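Local coordinates for uncharacterized protein (Kribbella flavida, PDB 4LMI) that is of unknown function but has a SnoaL-like domain of the NTF2 superfamily and may be a ketosteroid isomerase-like enzyme, at residues B[15-20]-B[52-57]. Sequence-based numbering, arbitrary orientation. Where two conformers were deposited one is given.
Sequences RKYFDT and ADYLRF
Tyr-17 meets Tyr-54 through their phenol ends, the two side chains reaching out from helices 6-22 and 51-59 in opposite directions. Tyr-17 OH and Tyr-54 OH lie 2.6 Å apart in a short hydrogen bond, and either hydroxyl could be the donor. Each oxygen sits at the edge of the other ring, near its plane, so the aromatic faces do not stack on each other. Tyrosine suits both places: two of them placed hydroxyl to hydroxyl together bridge the 13.1 Å between Tyr-17 CA and Tyr-54 CA, and each hydroxyl finds a polar partner in a buried setting. On Tyr-54, CG lies anti to the backbone N (chi1 -175°), which carries the ring out toward helix 6-22.

In the SnoaL-like fold of the NTF2 superfamily, helices pack against one face of a curved sheet, and this bond links two of them over that face. Both rings rest on Val-108 of strand 104-111, while Phe-29 meets the ring of Tyr-17 and Tyr-39 that of Tyr-54. Nonpolar Phe-18 fits its place beside Leu-67 and Val-69 of strand 65-75; CD1 of Tyr-17 lies 3.5 Å above the Phe-18 ring plane, toward its rim. Threonine suits position 20 because the carbonyl one turn earlier can satisfy its hydroxyl: Thr-20 OG1 donates to Lys-16 O at 2.8 Å. That carbonyl also accepts from Thr-20 N, the two donors approaching from opposite faces of its plane.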
loop_
_atom_site.group_PDB
_atom_site.type_symbol
_atom_site.label_atom_id
_atom_site.label_comp_id
_atom_site.label_asym_id
_atom_site.label_seq_id
_atom_site.Cartn_x
_atom_site.Cartn_y
_atom_site.Cartn_z
ATOM N N ARG B 15 12.915 8.229 0.366
ATOM C CA ARG B 15 13.139 8.947 -0.889
ATOM C C ARG B 15 14.421 8.456 -1.571
ATOM O O ARG B 15 14.418 8.174 -2.777
ATOM C CB ARG B 15 13.156 10.473 -0.664
ATOM C CG ARG B 15 13.368 11.295 -1.931
ATOM C CD ARG B 15 12.218 11.142 -2.925
ATOM N NE ARG B 15 10.977 11.729 -2.416
ATOM C CZ ARG B 15 9.814 11.731 -3.063
ATOM N NH1 ARG B 15 9.712 11.170 -4.264
ATOM N NH2 ARG B 15 8.751 12.295 -2.502
ATOM N N LYS B 16 15.501 8.347 -0.796
ATOM C CA LYS B 16 16.794 7.879 -1.304
ATOM C C LYS B 16 16.741 6.438 -1.809
ATOM O O LYS B 16 17.382 6.101 -2.808
ATOM C CB LYS B 16 17.880 8.024 -0.236
ATOM C CG LYS B 16 18.348 9.452 -0.024
ATOM C CD LYS B 16 19.651 9.505 0.758
ATOM C CE LYS B 16 20.016 10.933 1.131
ATOM N NZ LYS B 16 19.049 11.529 2.094
ATOM N N TYR B 17 15.985 5.596 -1.109
ATOM C CA TYR B 17 15.812 4.190 -1.497
ATOM C C TYR B 17 15.243 4.105 -2.914
ATOM O O TYR B 17 15.785 3.398 -3.774
ATOM C CB TYR B 17 14.916 3.468 -0.484
ATOM C CG TYR B 17 14.505 2.063 -0.867
ATOM C CD1 TYR B 17 13.399 1.842 -1.691
ATOM C CD2 TYR B 17 15.196 0.951 -0.378
ATOM C CE1 TYR B 17 13.011 0.560 -2.041
ATOM C CE2 TYR B 17 14.811 -0.341 -0.720
ATOM C CZ TYR B 17 13.715 -0.525 -1.551
ATOM O OH TYR B 17 13.316 -1.789 -1.897
ATOM N N PHE B 18 14.177 4.857 -3.167
ATOM C CA PHE B 18 13.569 4.849 -4.495
ATOM C C PHE B 18 14.387 5.564 -5.569
ATOM O O PHE B 18 14.421 5.107 -6.715
ATOM C CB PHE B 18 12.104 5.289 -4.442
ATOM C CG PHE B 18 11.214 4.242 -3.847
ATOM C CD1 PHE B 18 10.731 3.192 -4.630
ATOM C CD2 PHE B 18 10.914 4.255 -2.492
ATOM C CE1 PHE B 18 9.941 2.202 -4.076
ATOM C CE2 PHE B 18 10.125 3.260 -1.933
ATOM C CZ PHE B 18 9.641 2.235 -2.724
ATOM N N ASP B 19 15.051 6.660 -5.198
ATOM C CA ASP B 19 15.912 7.390 -6.134
ATOM C C ASP B 19 17.115 6.554 -6.588
ATOM O O ASP B 19 17.419 6.497 -7.784
ATOM C CB ASP B 19 16.360 8.735 -5.547
ATOM C CG ASP B 19 15.231 9.761 -5.496
ATOM O OD1 ASP B 19 14.169 9.528 -6.110
ATOM O OD2 ASP B 19 15.408 10.810 -4.843
ATOM N N THR B 20 17.782 5.892 -5.641
ATOM C CA THR B 20 18.939 5.042 -5.964
ATOM C C THR B 20 18.529 3.750 -6.669
ATOM O O THR B 20 19.245 3.269 -7.550
ATOM C CB THR B 20 19.819 4.717 -4.740
ATOM O OG1 THR B 20 19.037 4.042 -3.747
ATOM C CG2 THR B 20 20.444 6.007 -4.164
ATOM N N ALA B 52 23.250 -8.922 0.628
ATOM C CA ALA B 52 23.924 -9.496 -0.541
ATOM C C ALA B 52 22.918 -10.084 -1.540
ATOM O O ALA B 52 22.932 -9.734 -2.723
ATOM C CB ALA B 52 24.952 -10.540 -0.121
ATOM N N ASP B 53 22.038 -10.959 -1.061
ATOM C CA ASP B 53 21.037 -11.581 -1.933
ATOM C C ASP B 53 20.031 -10.581 -2.488
ATOM O O ASP B 53 19.644 -10.672 -3.651
ATOM C CB ASP B 53 20.311 -12.726 -1.224
ATOM C CG ASP B 53 21.178 -13.963 -1.070
ATOM O OD1 ASP B 53 22.302 -13.992 -1.609
ATOM O OD2 ASP B 53 20.731 -14.914 -0.400
ATOM N N TYR B 54 19.623 -9.619 -1.660
ATOM C CA TYR B 54 18.649 -8.625 -2.097
ATOM C C TYR B 54 19.237 -7.735 -3.192
ATOM O O TYR B 54 18.563 -7.449 -4.184
ATOM C CB TYR B 54 18.093 -7.812 -0.922
ATOM C CG TYR B 54 16.984 -6.858 -1.331
ATOM C CD1 TYR B 54 15.879 -7.310 -2.058
ATOM C CD2 TYR B 54 17.042 -5.508 -0.992
ATOM C CE1 TYR B 54 14.870 -6.437 -2.446
ATOM C CE2 TYR B 54 16.034 -4.632 -1.361
ATOM C CZ TYR B 54 14.951 -5.099 -2.085
ATOM O OH TYR B 54 13.959 -4.220 -2.453
ATOM N N LEU B 55 20.504 -7.350 -3.032
ATOM C CA LEU B 55 21.192 -6.549 -4.044
ATOM C C LEU B 55 21.261 -7.307 -5.371
ATOM O O LEU B 55 20.929 -6.758 -6.419
ATOM C CB LEU B 55 22.594 -6.134 -3.569
ATOM C CG LEU B 55 23.424 -5.259 -4.522
ATOM C CD1 LEU B 55 22.723 -3.947 -4.865
ATOM C CD2 LEU B 55 24.814 -5.002 -3.953
ATOM N N ARG B 56 21.668 -8.572 -5.308
ATOM C CA ARG B 56 21.730 -9.441 -6.490
ATOM C C ARG B 56 20.387 -9.549 -7.215
ATOM O O ARG B 56 20.341 -9.460 -8.441
ATOM C CB ARG B 56 22.231 -10.838 -6.118
ATOM C CG ARG B 56 23.708 -10.908 -5.769
ATOM C CD ARG B 56 24.225 -12.337 -5.845
ATOM N NE ARG B 56 24.480 -12.750 -7.225
ATOM C CZ ARG B 56 24.776 -13.993 -7.604
ATOM N NH1 ARG B 56 24.851 -14.973 -6.710
ATOM N NH2 ARG B 56 24.994 -14.258 -8.885
ATOM N N PHE B 57 19.307 -9.734 -6.451
ATOM C CA PHE B 57 17.945 -9.817 -6.992
ATOM C C PHE B 57 17.618 -8.592 -7.842
ATOM O O PHE B 57 17.103 -8.721 -8.955
ATOM C CB PHE B 57 16.929 -9.993 -5.846
ATOM C CG PHE B 57 15.499 -9.691 -6.220
ATOM C CD1 PHE B 57 14.753 -10.588 -6.978
ATOM C CD2 PHE B 57 14.882 -8.525 -5.773
ATOM C CE1 PHE B 57 13.433 -10.315 -7.305
ATOM C CE2 PHE B 57 13.558 -8.248 -6.095
ATOM C CZ PHE B 57 12.834 -9.145 -6.866
#